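Local coordinates for vestitone reductase (Medicago sativa, PDB 2P4H), which catalyses the NADPH-dependent, stereospecific reduction of (3R)-vestitone, the penultimate step in the biosynthesis of the alfalfa phytoalexin medicarpin, at residues S145-D148 with L149-V153; W158-A161 with V162-L166; P197-D201 with S202-A206; I313-C316 with K317-Y321. One frame throughout, in Å; residues are numbered along the deposited sequence.

Contact 1 of 4, residues S145-D148 with L149-V153; sequences SDVD and LLRSV
Asp146 OD1 takes the backbone N-H of Leu149 at 2.9 Å, and this bond caps the start of helix 147-153. The donor comes down on the carboxylate from well above its plane, 58° out, rather than in line with the group. With chi1 at -171° the Asp146 carboxyl swings away from its own backbone N and over the first turn, where CG also rests on Leu149 CB at 3.6 Å, the two side chains crossing at about a right angle. The same residue's main chain opens the helical ladder: Asp146 O accepts from Leu150 N at 2.9 Å. One residue on, Val147 O receives Arg151 N, and the two side chains run alongside each other in the same direction. Val147 CG1 lies over one face of the Arg151 guanidinium, 3.6 Å from CZ and displaced toward the rim of the group. Asp148 O is the acceptor for Ser152 N at 3.1 Å. Ahead of the helix, Ser145 OG is tied to Ser127 O and Phe131 N, which pins the incoming loop. Leu150, buried, faces helix 158-177 through Ala161 and Val162, while Arg151 reaches Leu166 of that same helix.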
# COMPACT_ATOMS: atom_id res chain seq x y z
N SER A 145 7.41 12.28 -8.52
CA SER A 145 8.52 11.72 -9.26
C SER A 145 8.47 12.33 -10.66
O SER A 145 7.40 12.72 -11.14
CB SER A 145 8.39 10.19 -9.35
OG SER A 145 8.71 9.59 -8.12
N ASP A 146 9.63 12.41 -11.31
CA ASP A 146 9.76 12.97 -12.65
C ASP A 146 9.75 11.82 -13.66
O ASP A 146 10.74 11.10 -13.79
CB ASP A 146 11.08 13.74 -12.74
CG ASP A 146 11.22 14.54 -14.02
OD1 ASP A 146 10.84 14.02 -15.10
OD2 ASP A 146 11.71 15.68 -13.96
N VAL A 147 8.64 11.66 -14.38
CA VAL A 147 8.52 10.59 -15.36
C VAL A 147 9.54 10.67 -16.49
O VAL A 147 10.07 9.65 -16.93
CB VAL A 147 7.09 10.55 -15.95
CG1 VAL A 147 7.00 9.53 -17.07
CG2 VAL A 147 6.09 10.22 -14.85
N ASP A 148 9.82 11.88 -16.97
CA ASP A 148 10.78 12.04 -18.05
C ASP A 148 12.17 11.60 -17.59
O ASP A 148 12.91 10.95 -18.32
CB ASP A 148 10.82 13.49 -18.54
CG ASP A 148 9.49 13.95 -19.09
OD1 ASP A 148 8.86 13.18 -19.84
OD2 ASP A 148 9.07 15.08 -18.77
N LEU A 149 12.51 11.96 -16.35
CA LEU A 149 13.81 11.60 -15.79
C LEU A 149 13.89 10.09 -15.60
O LEU A 149 14.92 9.47 -15.85
CB LEU A 149 14.02 12.30 -14.45
CG LEU A 149 15.42 12.17 -13.84
CD1 LEU A 149 16.44 12.83 -14.76
CD2 LEU A 149 15.44 12.82 -12.47
N LEU A 150 12.79 9.50 -15.14
CA LEU A 150 12.75 8.06 -14.92
C LEU A 150 12.99 7.30 -16.22
O LEU A 150 13.74 6.33 -16.25
CB LEU A 150 11.40 7.65 -14.32
CG LEU A 150 11.19 7.92 -12.83
CD1 LEU A 150 9.71 7.80 -12.49
CD2 LEU A 150 12.02 6.93 -12.02
N ARG A 151 12.34 7.75 -17.29
CA ARG A 151 12.46 7.09 -18.59
C ARG A 151 13.82 7.25 -19.27
O ARG A 151 14.22 6.38 -20.05
CB ARG A 151 11.37 7.61 -19.53
CG ARG A 151 9.99 7.09 -19.18
CD ARG A 151 8.91 7.79 -19.99
NE ARG A 151 7.61 7.15 -19.81
CZ ARG A 151 6.44 7.72 -20.10
NH1 ARG A 151 6.41 8.96 -20.58
NH2 ARG A 151 5.31 7.06 -19.91
N SER A 152 14.52 8.33 -18.96
CA SER A 152 15.83 8.57 -19.57
C SER A 152 16.98 8.01 -18.74
O SER A 152 17.86 7.33 -19.28
CB SER A 152 16.04 10.06 -19.80
OG SER A 152 15.96 10.79 -18.59
N VAL A 153 16.97 8.29 -17.44
CA VAL A 153 18.03 7.82 -16.55
C VAL A 153 17.86 6.34 -16.18
O VAL A 153 18.84 5.63 -15.96
CB VAL A 153 18.07 8.69 -15.27
CG1 VAL A 153 19.10 8.15 -14.30
CG2 VAL A 153 18.41 10.13 -15.65

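Contact 2 of 4, residues W158-A161 with V162-L166; sequences WNYA and VSKTL
Lys164 lays its methylenes over one face of the Tyr160 ring, one helical turn back along the chain. Its CG sits 3.7 Å from the ring centroid and only 19° off the normal, a CH-pi contact, and CD follows across the phenol end at 3.4 Å from CZ. Two bends make this possible: chi2 at -69° and chi3 at 82° fold the chain so that CG and CD track the ring and NZ goes on to hydrogen-bond Ser83 OG. Cut back to an alanine, this position would probably bare that ring face to a gap and leave Ser83 OG without its ammonium mate. Tyr160 probably binds NADP(+), and its spacing from Lys164 is that of the Tyr-x-x-x-Lys signature of short-chain dehydrogenases/reductases. On another side of the helix, Ala161 O is gripped twice by Thr165, from OG1 at 2.8 Å and from the backbone N at 3.0 Å, the two donors coming from opposite faces of the carbonyl plane. Trp158 and Val162 point the same way, and Val162 CG2 meets the indole at its edge, 4.0 Å from CE3. Asn159 ND2 lies over one face of that indole. The segment is the first part of helix 158-177: Val147 of helix 147-153 packs on Thr165, Thr100 and Thr97 of helix 95-111 meet Ser163 and Leu166 respectively, and Ser125 of strand 119-125 touches both Tyr160 and Lys164.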
# COMPACT_ATOMS: atom_id res chain seq x y z
N TRP A 158 12.53 1.83 -12.20
CA TRP A 158 11.89 2.94 -12.90
C TRP A 158 10.56 2.61 -13.56
O TRP A 158 9.67 3.46 -13.59
CB TRP A 158 12.84 3.54 -13.95
CG TRP A 158 13.11 2.67 -15.14
CD1 TRP A 158 14.05 1.69 -15.24
CD2 TRP A 158 12.44 2.73 -16.40
NE1 TRP A 158 14.01 1.13 -16.50
CE2 TRP A 158 13.03 1.75 -17.23
CE3 TRP A 158 11.40 3.51 -16.91
CZ2 TRP A 158 12.61 1.53 -18.55
CZ3 TRP A 158 10.98 3.30 -18.23
CH2 TRP A 158 11.59 2.31 -19.03
N ASN A 159 10.40 1.40 -14.09
CA ASN A 159 9.15 1.02 -14.74
C ASN A 159 7.98 1.12 -13.76
O ASN A 159 6.94 1.72 -14.07
CB ASN A 159 9.24 -0.41 -15.28
CG ASN A 159 10.03 -0.50 -16.57
OD1 ASN A 159 9.60 -0.01 -17.61
ND2 ASN A 159 11.20 -1.12 -16.49
N TYR A 160 8.15 0.54 -12.59
CA TYR A 160 7.12 0.56 -11.56
C TYR A 160 6.84 2.00 -11.12
O TYR A 160 5.70 2.39 -10.93
CB TYR A 160 7.56 -0.30 -10.36
CG TYR A 160 6.61 -0.27 -9.18
CD1 TYR A 160 6.84 0.59 -8.11
CD2 TYR A 160 5.50 -1.11 -9.13
CE1 TYR A 160 5.98 0.61 -7.01
CE2 TYR A 160 4.63 -1.09 -8.04
CZ TYR A 160 4.88 -0.23 -6.98
OH TYR A 160 4.03 -0.22 -5.89
N ALA A 161 7.90 2.79 -10.97
CA ALA A 161 7.75 4.17 -10.55
C ALA A 161 6.95 4.98 -11.57
O ALA A 161 6.09 5.78 -11.20
CB ALA A 161 9.12 4.81 -10.32
N VAL A 162 7.23 4.78 -12.85
CA VAL A 162 6.50 5.50 -13.89
C VAL A 162 5.02 5.13 -13.80
O VAL A 162 4.15 6.00 -13.83
CB VAL A 162 7.03 5.15 -15.30
CG1 VAL A 162 6.10 5.74 -16.36
CG2 VAL A 162 8.43 5.70 -15.48
N SER A 163 4.75 3.83 -13.68
CA SER A 163 3.39 3.33 -13.59
C SER A 163 2.62 3.98 -12.44
O SER A 163 1.52 4.50 -12.63
CB SER A 163 3.40 1.81 -13.41
OG SER A 163 2.08 1.29 -13.38
N LYS A 164 3.21 3.95 -11.25
CA LYS A 164 2.57 4.52 -10.07
C LYS A 164 2.34 6.03 -10.19
O LYS A 164 1.30 6.54 -9.80
CB LYS A 164 3.42 4.24 -8.83
CG LYS A 164 3.75 2.77 -8.57
CD LYS A 164 2.53 1.96 -8.16
CE LYS A 164 1.71 1.52 -9.36
NZ LYS A 164 0.64 0.57 -8.97
N THR A 165 3.33 6.74 -10.73
CA THR A 165 3.22 8.18 -10.87
C THR A 165 2.10 8.57 -11.83
O THR A 165 1.25 9.40 -11.52
CB THR A 165 4.55 8.79 -11.36
OG1 THR A 165 5.60 8.42 -10.45
CG2 THR A 165 4.46 10.31 -11.43
N LEU A 166 2.10 7.95 -13.01
CA LEU A 166 1.07 8.25 -14.01
C LEU A 166 -0.32 7.85 -13.51
O LEU A 166 -1.29 8.57 -13.73
CB LEU A 166 1.37 7.51 -15.32
CG LEU A 166 2.64 7.96 -16.05
CD1 LEU A 166 2.80 7.15 -17.33
CD2 LEU A 166 2.56 9.44 -16.37

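Contact 3 of 4, residues P197-D201 with S202-A206; sequences PKLPD and SIEKA
Leu199 splits its two methyls between successive residues of the helix that follows: CD1 lies against Ile203 CG2 at 4.0 Å, and CD2 against Glu204 CB at 3.8 Å, the Leu199 and Glu204 side chains meeting at about a right angle. A water bridges Leu199 O to Glu204 OE1, 2.7 Å from Leu199 O. Pro200 comes next, at the N-cap position. Its side chain offers no acceptor for the first N-H groups; Pro200 O makes the first bond of the helix, taking Glu204 N at 3.0 Å nearly along the C=O axis and, weakly, Ile203 N as well. Its ring runs beside Ile203, pointing the same way, with CG 3.9 Å from CD1. Asp201 then starts the helix, and its O accepts from Lys205 N. Chi1 at -179° brings its carboxylate against Lys205 CE, 3.0 Å from OD2, while the salt bridge from OD1 to NZ is long, 4.0 Å. A second water donates to both Asp201 OD1 and Glu204 OE1, like charges 4.5 Å apart, and probably eases their repulsion. Ser202 OG bonds to Ile190 O. The arrangement is that of a loop running into a helix start with proline at the N-cap position; Pro200, Ser202 and Ile203 pack on Phe12, predicted to bind NADP(+), at the start of helix 12-23, within what is consistent with the glycine-rich GxGxxG stretch of a Rossmann-type fold.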
# COMPACT_ATOMS: atom_id res chain seq x y z
N PRO A 197 -1.23 -15.99 0.56
CA PRO A 197 -0.44 -17.21 0.35
C PRO A 197 1.07 -17.10 0.10
O PRO A 197 1.78 -18.10 0.23
CB PRO A 197 -1.17 -17.89 -0.81
CG PRO A 197 -1.69 -16.74 -1.59
CD PRO A 197 -2.23 -15.82 -0.51
N LYS A 198 1.56 -15.92 -0.26
CA LYS A 198 2.99 -15.75 -0.51
C LYS A 198 3.58 -14.65 0.36
O LYS A 198 2.87 -13.74 0.78
CB LYS A 198 3.24 -15.42 -1.98
CG LYS A 198 2.84 -16.52 -2.95
CD LYS A 198 3.15 -16.12 -4.39
CE LYS A 198 2.78 -17.22 -5.36
NZ LYS A 198 3.08 -16.83 -6.77
N LEU A 199 4.89 -14.74 0.61
CA LEU A 199 5.58 -13.73 1.41
C LEU A 199 5.59 -12.41 0.64
O LEU A 199 6.14 -12.34 -0.46
CB LEU A 199 7.02 -14.17 1.67
CG LEU A 199 7.91 -13.18 2.42
CD1 LEU A 199 7.38 -12.98 3.83
CD2 LEU A 199 9.34 -13.70 2.47
N PRO A 200 4.98 -11.35 1.20
CA PRO A 200 4.98 -10.07 0.48
C PRO A 200 6.40 -9.54 0.26
O PRO A 200 7.25 -9.60 1.15
CB PRO A 200 4.18 -9.15 1.41
CG PRO A 200 3.25 -10.10 2.11
CD PRO A 200 4.16 -11.27 2.42
N ASP A 201 6.64 -9.02 -0.94
CA ASP A 201 7.94 -8.49 -1.30
C ASP A 201 8.41 -7.41 -0.33
O ASP A 201 9.58 -7.38 0.05
CB ASP A 201 7.88 -7.91 -2.72
CG ASP A 201 9.20 -7.35 -3.18
OD1 ASP A 201 10.16 -8.14 -3.34
OD2 ASP A 201 9.28 -6.12 -3.39
N SER A 202 7.51 -6.53 0.09
CA SER A 202 7.87 -5.46 1.01
C SER A 202 8.37 -6.01 2.34
O SER A 202 9.28 -5.44 2.95
CB SER A 202 6.68 -4.52 1.23
OG SER A 202 5.56 -5.23 1.72
N ILE A 203 7.78 -7.11 2.79
CA ILE A 203 8.21 -7.71 4.05
C ILE A 203 9.54 -8.43 3.86
O ILE A 203 10.42 -8.36 4.72
CB ILE A 203 7.12 -8.69 4.58
CG1 ILE A 203 5.87 -7.88 4.94
CG2 ILE A 203 7.65 -9.48 5.78
CD1 ILE A 203 4.71 -8.70 5.48
N GLU A 204 9.72 -9.11 2.73
CA GLU A 204 10.98 -9.79 2.49
C GLU A 204 12.12 -8.76 2.49
O GLU A 204 13.18 -8.99 3.07
CB GLU A 204 10.94 -10.53 1.15
CG GLU A 204 12.24 -11.25 0.80
CD GLU A 204 12.07 -12.24 -0.33
OE1 GLU A 204 11.36 -11.92 -1.31
OE2 GLU A 204 12.67 -13.34 -0.25
N LYS A 205 11.88 -7.61 1.87
CA LYS A 205 12.89 -6.57 1.82
C LYS A 205 13.12 -5.93 3.19
O LYS A 205 14.27 -5.67 3.57
CB LYS A 205 12.50 -5.49 0.80
CG LYS A 205 12.51 -5.99 -0.63
CD LYS A 205 12.14 -4.89 -1.61
CE LYS A 205 12.20 -5.41 -3.04
NZ LYS A 205 13.52 -6.03 -3.34
N ALA A 206 12.05 -5.69 3.93
CA ALA A 206 12.15 -5.08 5.25
C ALA A 206 12.88 -5.98 6.24
O ALA A 206 13.50 -5.50 7.20
CB ALA A 206 10.76 -4.75 5.78
O HOH W 1 8.67 -12.10 -1.28
O HOH W 2 11.99 -9.31 -2.01

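Contact 4 of 4, residues I313-C316 with K317-Y321; sequences IQCC and KEKGY
Gln314 and Lys317 lie side by side and point the same way, so that the ammonium group ends next to the amide. Lys317 NZ donates to Gln314 OE1 at 3.2 Å, in the plane of the amide and on a lone pair. The bend at chi2 (-46°) turns the Gln314 amide toward the end of Lys317, standing off the helix surface; NE2 bonds to Asp310 OD1 and to a water at 2.9 Å. A leucine in place of Gln314 is likely to leave Lys317 NZ without this acceptor and Asp310 without its amide donor. Lower on the lysine, CD passes Ile313 CG2 at 3.9 Å. Helix 305-319 then finishes in a Schellman motif: Gly320 takes a positive phi of 87°, at which a CB would jam against Lys319 O, and Tyr321 N reaches back to Cys316 O at 2.8 Å. This turn sets Tyr321 CB against Cys316 CB, 4.0 Å apart, with the ring heading off beyond. Lys319 runs out past Cys315, its CE 3.8 Å from SG, and packs on Phe194 of a nearby loop. Glu318 lays its CG along Gln314 O while its carboxylate forms a salt bridge with Arg193.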
# COMPACT_ATOMS: atom_id res chain seq x y z
N ILE A 313 7.72 -10.66 11.77
CA ILE A 313 8.58 -11.77 12.14
C ILE A 313 7.80 -12.97 12.68
O ILE A 313 8.05 -14.11 12.26
CB ILE A 313 9.65 -11.31 13.15
CG1 ILE A 313 10.69 -10.46 12.40
CG2 ILE A 313 10.31 -12.50 13.83
CD1 ILE A 313 11.66 -9.72 13.30
N GLN A 314 6.85 -12.74 13.58
CA GLN A 314 6.06 -13.85 14.12
C GLN A 314 5.24 -14.52 13.01
O GLN A 314 5.11 -15.75 12.98
CB GLN A 314 5.12 -13.37 15.23
CG GLN A 314 5.80 -12.78 16.46
CD GLN A 314 6.97 -13.61 16.95
OE1 GLN A 314 6.94 -14.84 16.92
NE2 GLN A 314 8.01 -12.94 17.43
N CYS A 315 4.70 -13.72 12.10
CA CYS A 315 3.90 -14.27 11.01
C CYS A 315 4.79 -15.12 10.11
O CYS A 315 4.42 -16.23 9.71
CB CYS A 315 3.24 -13.15 10.20
SG CYS A 315 2.00 -13.72 9.02
N CYS A 316 5.98 -14.62 9.80
CA CYS A 316 6.92 -15.37 8.96
C CYS A 316 7.31 -16.69 9.62
O CYS A 316 7.43 -17.71 8.94
CB CYS A 316 8.17 -14.53 8.68
SG CYS A 316 7.92 -13.26 7.42
N LYS A 317 7.52 -16.67 10.93
CA LYS A 317 7.89 -17.89 11.65
C LYS A 317 6.76 -18.91 11.57
O LYS A 317 7.00 -20.09 11.31
CB LYS A 317 8.19 -17.56 13.12
CG LYS A 317 9.49 -16.80 13.32
CD LYS A 317 9.59 -16.20 14.71
CE LYS A 317 9.53 -17.26 15.80
NZ LYS A 317 9.56 -16.63 17.15
N GLU A 318 5.54 -18.45 11.78
CA GLU A 318 4.37 -19.33 11.74
C GLU A 318 4.18 -19.98 10.37
O GLU A 318 3.81 -21.15 10.28
CB GLU A 318 3.11 -18.53 12.06
CG GLU A 318 3.00 -18.04 13.50
CD GLU A 318 1.91 -17.01 13.67
OE1 GLU A 318 0.95 -17.01 12.87
OE2 GLU A 318 2.00 -16.20 14.62
N LYS A 319 4.46 -19.21 9.32
CA LYS A 319 4.27 -19.70 7.96
C LYS A 319 5.48 -20.36 7.30
O LYS A 319 5.40 -20.79 6.15
CB LYS A 319 3.74 -18.55 7.10
CG LYS A 319 2.37 -18.07 7.55
CD LYS A 319 1.82 -16.97 6.65
CE LYS A 319 0.42 -16.55 7.09
NZ LYS A 319 -0.57 -17.66 6.99
N GLY A 320 6.59 -20.44 8.03
CA GLY A 320 7.77 -21.10 7.50
C GLY A 320 8.73 -20.29 6.66
O GLY A 320 9.59 -20.86 5.98
N TYR A 321 8.61 -18.97 6.69
CA TYR A 321 9.52 -18.12 5.92
C TYR A 321 10.72 -17.75 6.78
O TYR A 321 11.72 -17.24 6.28
CB TYR A 321 8.79 -16.87 5.44
CG TYR A 321 7.64 -17.19 4.51
CD1 TYR A 321 7.86 -17.80 3.27
CD2 TYR A 321 6.32 -16.92 4.89
CE1 TYR A 321 6.79 -18.12 2.43
CE2 TYR A 321 5.25 -17.24 4.06
CZ TYR A 321 5.49 -17.84 2.84
OH TYR A 321 4.42 -18.18 2.03
O HOH W 3 10.30 -13.92 19.00

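Overall arrangement
From the N terminus the four contacts come in series, none enclosing or crossing another, and each closes no more than a turn or so of backbone. Contact 1 starts helix 147-153 and contact 2 starts helix 158-177; their centres are 9 Å apart, and Ser145 CB meets Thr165 OG1 at 3.5 Å, one of the touches binding the two successive helices together. Contact 3 turns the loop after strand 189-191 into helix 201-206; its nearest atoms stay about 8 Å from contact 2. Contact 4 ends helix 305-319 close to the C terminus, where Leu199 CD1 and Cys316 SG, 3.6 Å apart, join it to contact 3. Two touching pairs result; contact 2 brings the first onto strand 119-125, and contact 3 the second onto Phe12.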